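PDB 7NVH: trehalose monomycolate exporter MmpL3 from Mycobacterium tuberculosis, which exports trehalose monomycolate, a mycolic acid carrier for the mycobacterial cell envelope, and belongs to the RND permease superfamily of membrane transporters. Local coordinates for residues 421-429 with 690-698; 681-689 with 700-708. All blocks are in the same frame, centred on the assembly; numbering follows the deposited sequence.

Contact 1: 421-429 with 690-698. With AV0 (Lauryl Maltose Neopentyl Glycol), chain B.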
# COMPACT_ATOMS: atom_id res chain seq x y z
N GLY A 421 10.13 -3.11 9.72
CA GLY A 421 8.82 -2.89 10.28
C GLY A 421 8.56 -1.42 10.56
O GLY A 421 9.43 -0.57 10.39
N ILE A 422 7.33 -1.15 11.01
CA ILE A 422 6.90 0.23 11.24
C ILE A 422 7.38 0.71 12.60
O ILE A 422 7.38 -0.03 13.59
CB ILE A 422 5.37 0.33 11.12
CG1 ILE A 422 4.92 -0.00 9.70
CG2 ILE A 422 4.88 1.72 11.50
CD1 ILE A 422 3.43 -0.07 9.56
N SER A 423 7.78 1.98 12.65
CA SER A 423 8.21 2.61 13.90
C SER A 423 7.96 4.11 13.77
O SER A 423 7.30 4.57 12.83
CB SER A 423 9.67 2.29 14.20
OG SER A 423 10.48 2.44 13.05
N GLU A 424 8.48 4.87 14.73
CA GLU A 424 8.36 6.32 14.69
C GLU A 424 9.19 6.94 13.57
O GLU A 424 8.96 8.11 13.23
CB GLU A 424 8.80 6.93 16.02
CG GLU A 424 10.27 6.72 16.33
CD GLU A 424 10.51 5.64 17.36
OE1 GLU A 424 11.27 5.88 18.32
OE2 GLU A 424 9.95 4.53 17.21
N LYS A 425 10.12 6.19 13.00
CA LYS A 425 11.02 6.70 11.98
C LYS A 425 10.42 6.69 10.58
O LYS A 425 11.12 6.99 9.62
CB LYS A 425 12.33 5.90 11.98
CG LYS A 425 13.12 6.05 13.26
CD LYS A 425 14.47 5.37 13.16
CE LYS A 425 15.22 5.46 14.47
NZ LYS A 425 15.56 6.87 14.81
N TYR A 426 9.14 6.34 10.45
CA TYR A 426 8.46 6.39 9.17
C TYR A 426 7.87 7.76 8.88
O TYR A 426 7.24 7.94 7.83
CB TYR A 426 7.37 5.32 9.10
CG TYR A 426 7.89 3.96 8.72
CD1 TYR A 426 9.16 3.54 9.10
CD2 TYR A 426 7.12 3.09 7.97
CE1 TYR A 426 9.64 2.30 8.75
CE2 TYR A 426 7.59 1.84 7.61
CZ TYR A 426 8.85 1.45 8.00
OH TYR A 426 9.32 0.21 7.65
N LEU A 427 8.05 8.70 9.76
CA LEU A 427 7.69 10.10 9.73
C LEU A 427 8.90 10.95 9.34
O LEU A 427 10.04 10.55 9.59
CB LEU A 427 7.17 10.55 11.10
CG LEU A 427 5.85 9.91 11.54
CD1 LEU A 427 5.60 10.18 13.01
CD2 LEU A 427 4.71 10.43 10.69
N PRO A 428 8.70 12.11 8.72
CA PRO A 428 9.84 12.92 8.33
C PRO A 428 10.59 13.41 9.55
O PRO A 428 10.01 13.58 10.64
CB PRO A 428 9.19 14.09 7.57
CG PRO A 428 7.83 14.18 8.13
CD PRO A 428 7.42 12.76 8.40
N PRO A 429 11.90 13.64 9.42
CA PRO A 429 12.70 14.05 10.59
C PRO A 429 12.29 15.38 11.19
O PRO A 429 12.85 15.78 12.21
CB PRO A 429 14.13 14.11 10.03
CG PRO A 429 14.10 13.25 8.82
CD PRO A 429 12.74 13.44 8.23
N PHE A 690 5.22 13.13 -2.16
CA PHE A 690 5.51 14.17 -1.18
C PHE A 690 4.84 13.92 0.16
O PHE A 690 4.77 14.83 0.99
CB PHE A 690 5.07 15.53 -1.73
CG PHE A 690 5.92 16.02 -2.86
CD1 PHE A 690 7.22 15.58 -3.01
CD2 PHE A 690 5.42 16.93 -3.77
CE1 PHE A 690 8.01 16.03 -4.04
CE2 PHE A 690 6.20 17.38 -4.81
CZ PHE A 690 7.50 16.93 -4.95
N SER A 691 4.34 12.71 0.40
CA SER A 691 3.67 12.37 1.64
C SER A 691 4.64 12.43 2.81
O SER A 691 5.86 12.49 2.65
CB SER A 691 3.05 10.98 1.55
OG SER A 691 2.53 10.57 2.80
N ASP A 692 4.07 12.42 4.02
CA ASP A 692 4.85 12.39 5.25
C ASP A 692 4.99 10.99 5.82
O ASP A 692 5.51 10.84 6.93
CB ASP A 692 4.22 13.32 6.29
CG ASP A 692 3.97 14.71 5.76
OD1 ASP A 692 2.82 14.99 5.34
OD2 ASP A 692 4.91 15.52 5.75
N LEU A 693 4.54 9.97 5.10
CA LEU A 693 4.68 8.58 5.52
C LEU A 693 5.56 7.87 4.51
O LEU A 693 5.24 7.85 3.31
CB LEU A 693 3.31 7.91 5.63
CG LEU A 693 3.30 6.44 6.06
CD1 LEU A 693 4.12 6.24 7.31
CD2 LEU A 693 1.87 5.98 6.28
N VAL A 694 6.66 7.29 4.99
CA VAL A 694 7.64 6.68 4.09
C VAL A 694 7.01 5.54 3.30
O VAL A 694 7.31 5.34 2.12
CB VAL A 694 8.88 6.22 4.88
CG1 VAL A 694 9.85 5.49 3.97
CG2 VAL A 694 9.55 7.40 5.53
N MET A 695 6.11 4.78 3.94
CA MET A 695 5.43 3.68 3.27
C MET A 695 4.75 4.15 1.99
O MET A 695 4.99 3.61 0.90
CB MET A 695 4.39 3.08 4.21
CG MET A 695 4.96 2.39 5.43
SD MET A 695 3.66 1.80 6.52
CE MET A 695 2.98 0.47 5.57
N MET A 696 3.91 5.18 2.11
CA MET A 696 3.22 5.70 0.94
C MET A 696 4.20 6.38 -0.01
O MET A 696 4.01 6.33 -1.23
CB MET A 696 2.12 6.66 1.35
CG MET A 696 0.74 6.03 1.41
SD MET A 696 0.13 5.43 -0.18
CE MET A 696 0.35 6.88 -1.21
N LYS A 697 5.25 7.00 0.53
CA LYS A 697 6.24 7.64 -0.33
C LYS A 697 6.87 6.64 -1.28
O LYS A 697 6.90 6.87 -2.50
CB LYS A 697 7.32 8.32 0.51
CG LYS A 697 6.86 9.54 1.26
CD LYS A 697 8.01 10.17 2.01
CE LYS A 697 8.89 10.98 1.08
NZ LYS A 697 8.66 12.43 1.25
N TYR A 698 7.35 5.51 -0.77
CA TYR A 698 8.00 4.58 -1.68
C TYR A 698 7.00 3.73 -2.46
O TYR A 698 7.34 3.29 -3.56
CB TYR A 698 9.03 3.70 -0.97
CG TYR A 698 8.57 2.80 0.16
CD1 TYR A 698 7.75 1.72 -0.06
CD2 TYR A 698 9.05 3.01 1.45
CE1 TYR A 698 7.36 0.89 0.97
CE2 TYR A 698 8.66 2.19 2.49
CZ TYR A 698 7.82 1.13 2.25
OH TYR A 698 7.44 0.31 3.28
C1 AV0 B . 0.80 -2.40 16.87
O1 AV0 B . 1.69 -1.59 16.19
C2 AV0 B . -0.16 -3.07 15.90
O2 AV0 B . -0.89 -2.05 15.21
C3 AV0 B . -1.13 -3.96 16.61
O3 AV0 B . -1.86 -4.71 15.60
C4 AV0 B . -0.48 -4.92 17.56
O4 AV0 B . -1.49 -5.43 18.50
C5 AV0 B . 0.64 -4.31 18.40
O5 AV0 B . 1.55 -3.43 17.63
C6 AV0 B . 1.44 -5.41 19.01
O6 AV0 B . 2.80 -5.20 18.73
CAA AV0 B . -1.72 4.78 7.67
CAB AV0 B . 7.30 4.25 25.98
OAI AV0 B . -1.98 -7.36 14.84
OAJ AV0 B . 13.72 -0.19 21.32
OAL AV0 B . 10.36 -1.81 14.10
OAN AV0 B . 9.77 -1.12 19.83
OAP AV0 B . 7.26 0.10 19.58
OAQ AV0 B . -1.17 -10.17 18.61
OAR AV0 B . 15.23 -1.56 18.61
OAS AV0 B . -4.39 -8.54 18.18
OAT AV0 B . 15.00 -1.18 15.76
OAU AV0 B . -1.41 -7.71 20.13
OAV AV0 B . 12.36 -0.90 14.89
CAW AV0 B . -1.44 4.38 9.10
CAX AV0 B . 7.27 4.93 24.57
CAY AV0 B . -1.72 2.89 9.28
CAZ AV0 B . 7.03 3.86 23.48
CBA AV0 B . -1.12 2.42 10.61
CBB AV0 B . 7.08 4.54 22.09
CBC AV0 B . 0.36 2.83 10.67
CBD AV0 B . 7.00 3.46 20.96
CBE AV0 B . 1.07 2.05 11.83
CBF AV0 B . 6.57 4.16 19.65
CBG AV0 B . 0.30 2.30 13.20
CBH AV0 B . 6.38 3.07 18.52
CBI AV0 B . 0.53 1.07 14.15
CBJ AV0 B . 5.08 3.40 17.72
CBK AV0 B . 1.69 1.40 15.20
CBL AV0 B . 4.82 2.28 16.66
CBM AV0 B . -2.50 -8.37 15.67
CBN AV0 B . 13.77 0.56 20.12
CBP AV0 B . 9.59 -2.38 15.13
CBQ AV0 B . 2.93 0.46 14.94
CBR AV0 B . 3.73 1.30 17.22
CBS AV0 B . 2.69 -1.03 17.06
CBT AV0 B . 5.04 -0.62 16.07
OBV AV0 B . 5.75 -0.67 17.32
OBX AV0 B . 7.68 -1.32 16.14
OBY AV0 B . -1.00 -7.38 17.29
OBZ AV0 B . 12.12 0.47 18.35
OCB AV0 B . 11.21 -1.46 17.40
CCC AV0 B . -1.53 -8.66 16.77
CCD AV0 B . 13.22 -0.27 18.98
CCF AV0 B . 9.15 -1.31 16.09
CCH AV0 B . 9.22 -0.71 18.53
CCJ AV0 B . 7.13 -0.48 17.23
CCL AV0 B . 7.76 -0.81 18.58
CCM AV0 B . 3.59 0.04 16.31
CCN AV0 B . -2.21 -9.51 17.85
CCO AV0 B . 14.36 -0.58 18.00
CCQ AV0 B . 9.78 -1.59 17.46
CCR AV0 B . -2.02 -6.65 18.05
CCS AV0 B . 11.65 -0.19 17.11
CCT AV0 B . -3.07 -8.77 18.80
CCU AV0 B . 13.88 -1.13 16.70
CCV AV0 B . -2.51 -7.46 19.24
CCW AV0 B . 12.81 -0.30 16.13

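Contact 2: 681-689 with 700-708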
# COMPACT_ATOMS: atom_id res chain seq x y z
N VAL A 681 -0.91 9.56 -14.39
CA VAL A 681 -0.63 8.71 -13.24
C VAL A 681 0.64 9.17 -12.53
O VAL A 681 0.74 9.05 -11.31
CB VAL A 681 -0.53 7.24 -13.66
CG1 VAL A 681 -0.50 6.35 -12.43
CG2 VAL A 681 -1.71 6.87 -14.51
N ALA A 682 1.61 9.71 -13.26
CA ALA A 682 2.81 10.24 -12.62
C ALA A 682 2.47 11.42 -11.72
O ALA A 682 3.00 11.53 -10.62
CB ALA A 682 3.84 10.65 -13.68
N VAL A 683 1.59 12.30 -12.18
CA VAL A 683 1.15 13.42 -11.35
C VAL A 683 0.41 12.92 -10.12
O VAL A 683 0.65 13.38 -8.99
CB VAL A 683 0.29 14.40 -12.16
CG1 VAL A 683 -0.42 15.37 -11.25
CG2 VAL A 683 1.15 15.14 -13.17
N VAL A 684 -0.49 11.95 -10.31
CA VAL A 684 -1.27 11.43 -9.18
C VAL A 684 -0.35 10.80 -8.15
O VAL A 684 -0.52 11.00 -6.94
CB VAL A 684 -2.33 10.45 -9.68
CG1 VAL A 684 -2.91 9.66 -8.52
CG2 VAL A 684 -3.43 11.19 -10.42
N ALA A 685 0.64 10.02 -8.60
CA ALA A 685 1.54 9.37 -7.66
C ALA A 685 2.51 10.36 -7.02
O ALA A 685 2.85 10.23 -5.84
CB ALA A 685 2.31 8.25 -8.37
N GLY A 686 2.97 11.35 -7.79
CA GLY A 686 3.86 12.36 -7.24
C GLY A 686 3.20 13.27 -6.23
O GLY A 686 3.88 13.82 -5.37
N ALA A 687 1.88 13.43 -6.32
CA ALA A 687 1.16 14.08 -5.23
C ALA A 687 1.28 13.29 -3.94
O ALA A 687 1.22 13.86 -2.85
CB ALA A 687 -0.31 14.28 -5.61
N PHE A 688 1.44 11.97 -4.05
CA PHE A 688 1.60 11.09 -2.90
C PHE A 688 3.06 10.77 -2.59
O PHE A 688 3.34 10.23 -1.52
CB PHE A 688 0.83 9.79 -3.12
CG PHE A 688 -0.65 9.91 -2.90
CD1 PHE A 688 -1.52 9.99 -3.97
CD2 PHE A 688 -1.17 9.94 -1.62
CE1 PHE A 688 -2.88 10.10 -3.77
CE2 PHE A 688 -2.53 10.05 -1.41
CZ PHE A 688 -3.38 10.13 -2.49
N VAL A 689 3.99 11.07 -3.50
CA VAL A 689 5.40 10.93 -3.18
C VAL A 689 5.81 11.94 -2.12
O VAL A 689 6.64 11.65 -1.25
CB VAL A 689 6.25 11.06 -4.46
CG1 VAL A 689 7.69 11.38 -4.12
CG2 VAL A 689 6.18 9.77 -5.26
N ALA A 700 4.24 5.13 -3.85
CA ALA A 700 3.98 6.04 -4.96
C ALA A 700 5.21 6.20 -5.84
O ALA A 700 5.08 6.33 -7.07
CB ALA A 700 3.52 7.39 -4.43
N PHE A 701 6.40 6.20 -5.25
CA PHE A 701 7.60 6.36 -6.06
C PHE A 701 7.88 5.11 -6.88
O PHE A 701 8.37 5.22 -8.01
CB PHE A 701 8.79 6.71 -5.18
CG PHE A 701 9.98 7.21 -5.94
CD1 PHE A 701 10.24 8.56 -6.01
CD2 PHE A 701 10.83 6.33 -6.59
CE1 PHE A 701 11.33 9.04 -6.71
CE2 PHE A 701 11.91 6.80 -7.29
CZ PHE A 701 12.16 8.15 -7.36
N GLY A 702 7.58 3.93 -6.35
CA GLY A 702 7.67 2.73 -7.16
C GLY A 702 6.71 2.76 -8.33
O GLY A 702 7.07 2.39 -9.45
N LEU A 703 5.48 3.24 -8.09
CA LEU A 703 4.55 3.40 -9.20
C LEU A 703 5.09 4.38 -10.24
O LEU A 703 5.03 4.12 -11.45
CB LEU A 703 3.19 3.86 -8.69
CG LEU A 703 2.14 2.78 -8.43
CD1 LEU A 703 1.76 2.09 -9.73
CD2 LEU A 703 2.62 1.77 -7.41
N MET A 704 5.62 5.52 -9.79
CA MET A 704 6.15 6.51 -10.71
C MET A 704 7.30 5.95 -11.53
O MET A 704 7.37 6.15 -12.75
CB MET A 704 6.61 7.76 -9.97
CG MET A 704 5.53 8.80 -9.77
SD MET A 704 6.12 10.17 -8.76
CE MET A 704 7.69 10.52 -9.55
N ALA A 705 8.23 5.25 -10.88
CA ALA A 705 9.36 4.68 -11.60
C ALA A 705 8.89 3.63 -12.59
O ALA A 705 9.38 3.58 -13.73
CB ALA A 705 10.37 4.09 -10.62
N ALA A 706 7.95 2.78 -12.19
CA ALA A 706 7.46 1.73 -13.07
C ALA A 706 6.83 2.32 -14.32
O ALA A 706 7.13 1.89 -15.44
CB ALA A 706 6.46 0.84 -12.34
N LEU A 707 5.97 3.33 -14.16
CA LEU A 707 5.33 3.89 -15.34
C LEU A 707 6.28 4.76 -16.16
O LEU A 707 6.18 4.79 -17.39
CB LEU A 707 4.07 4.67 -14.97
CG LEU A 707 2.86 3.78 -14.68
CD1 LEU A 707 2.96 3.02 -13.37
CD2 LEU A 707 1.58 4.59 -14.75
N LEU A 708 7.21 5.46 -15.51
CA LEU A 708 8.21 6.21 -16.27
C LEU A 708 9.00 5.27 -17.17
O LEU A 708 9.18 5.54 -18.36
CB LEU A 708 9.13 6.97 -15.31
CG LEU A 708 10.22 7.90 -15.85
CD1 LEU A 708 10.56 8.95 -14.80
CD2 LEU A 708 11.49 7.16 -16.24

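Contact 1: 421-429 with 690-698
At the first turn of helix 694-726, V694 N donates a hydrogen bond to Y426 O in the loop 421-429 (3.0 Å, 159° at the hydrogen), the donor lying in the carbonyl plane. L693 is the N-cap residue, so this loop carbonyl takes up an amide that the helix itself leaves without an acceptor. The CA of L693 adds a CH...O contact to the same oxygen, and V694 CG2 packs against it, giving the oxygen aliphatic neighbours. Just before the N-cap an ST turn shapes the approach to the helix: S691 OG accepts from L693 N at 3.1 Å, and its short hydroxyl side chain also bonds D180.

The Y426 ring offers its edge to M695, whose CG lies 3.4 Å from Y426 CD2. CG stands anti to the carbonyl carbon (chi1 -67°) with chi2 extended, carrying the sulfur to the ring edge for a Met-aromatic contact, and SD meets I422 CD1 at 3.6 Å; a flexible thioether suits this junction. The phenol hydroxyl of Y426 bonds T623. P428, which has no amide hydrogen, lays CD beside D692 O. I422 CG2 approaches alkyl carbon CBE of lauryl maltose neopentyl glycol (3.8 Å), whose pocket includes G421 and I422.

Contact 2: 681-689 with 700-708
M704 reaches from helix 694-726 as a knob into a hole formed by A682, A685, G686 and V689 of helix 671-689. Its extended chi2 (175°) carries SD out over G686, and the bend at chi3 (48°) turns the methyl CE off that helix. CG rests on A685 CB at 3.6 Å, while SD lies 3.5 Å from G686 CA. Glycine suits this place because it has no side chain, so the sulfur rests directly on its backbone, and the unbranched methionine can follow the shallow groove between the small residues.

The two helices form an antiparallel hairpin in the MMPL family region, their segment axes 8.4 Å apart at closest approach and their directions 153° apart. The small residues A682, A685, G686 and A700 are consistent with this close spacing: A700 CB points to the backbone of the other helix and meets A685 O at 3.2 Å, with F688 CB and V689 CG2 also against this methyl.

V689 divides its branches: CG2, anti to the carbonyl carbon, touches M704 SD at 3.5 Å and packs on F701 CB, and CG1 lies at the edge of the F701 ring. That ring continues toward I601, L602 and I605 of helix 582-607. Farther along, L707 and V681 cross at about a right angle; L707 CD2 fits against V681 CB (3.6 Å) and CG1, and both residues touch Y641 of helix 624-654.

Overall arrangement
The centres of contact 1 and contact 2 lie about 16 Å apart, and both use helix 694-726: contact 1 its first turn, contact 2 the turns that follow. Along the chain the order is 421-429, 681-689, 690-698, 700-708, so the segments alternate, and the turn of contact 1 joins the two helices paired in contact 2. The contacts also touch directly, with M696 CE 3.4 Å from F688 CD2. Contact 1 brings in a loop 261 residues earlier and borders the bound detergent, whereas contact 2 is local helical-hairpin packing. Helix 694-726 of this RND-type transporter therefore meets the loop beside the detergent at its N-terminal end and packs on helix 671-689 farther on.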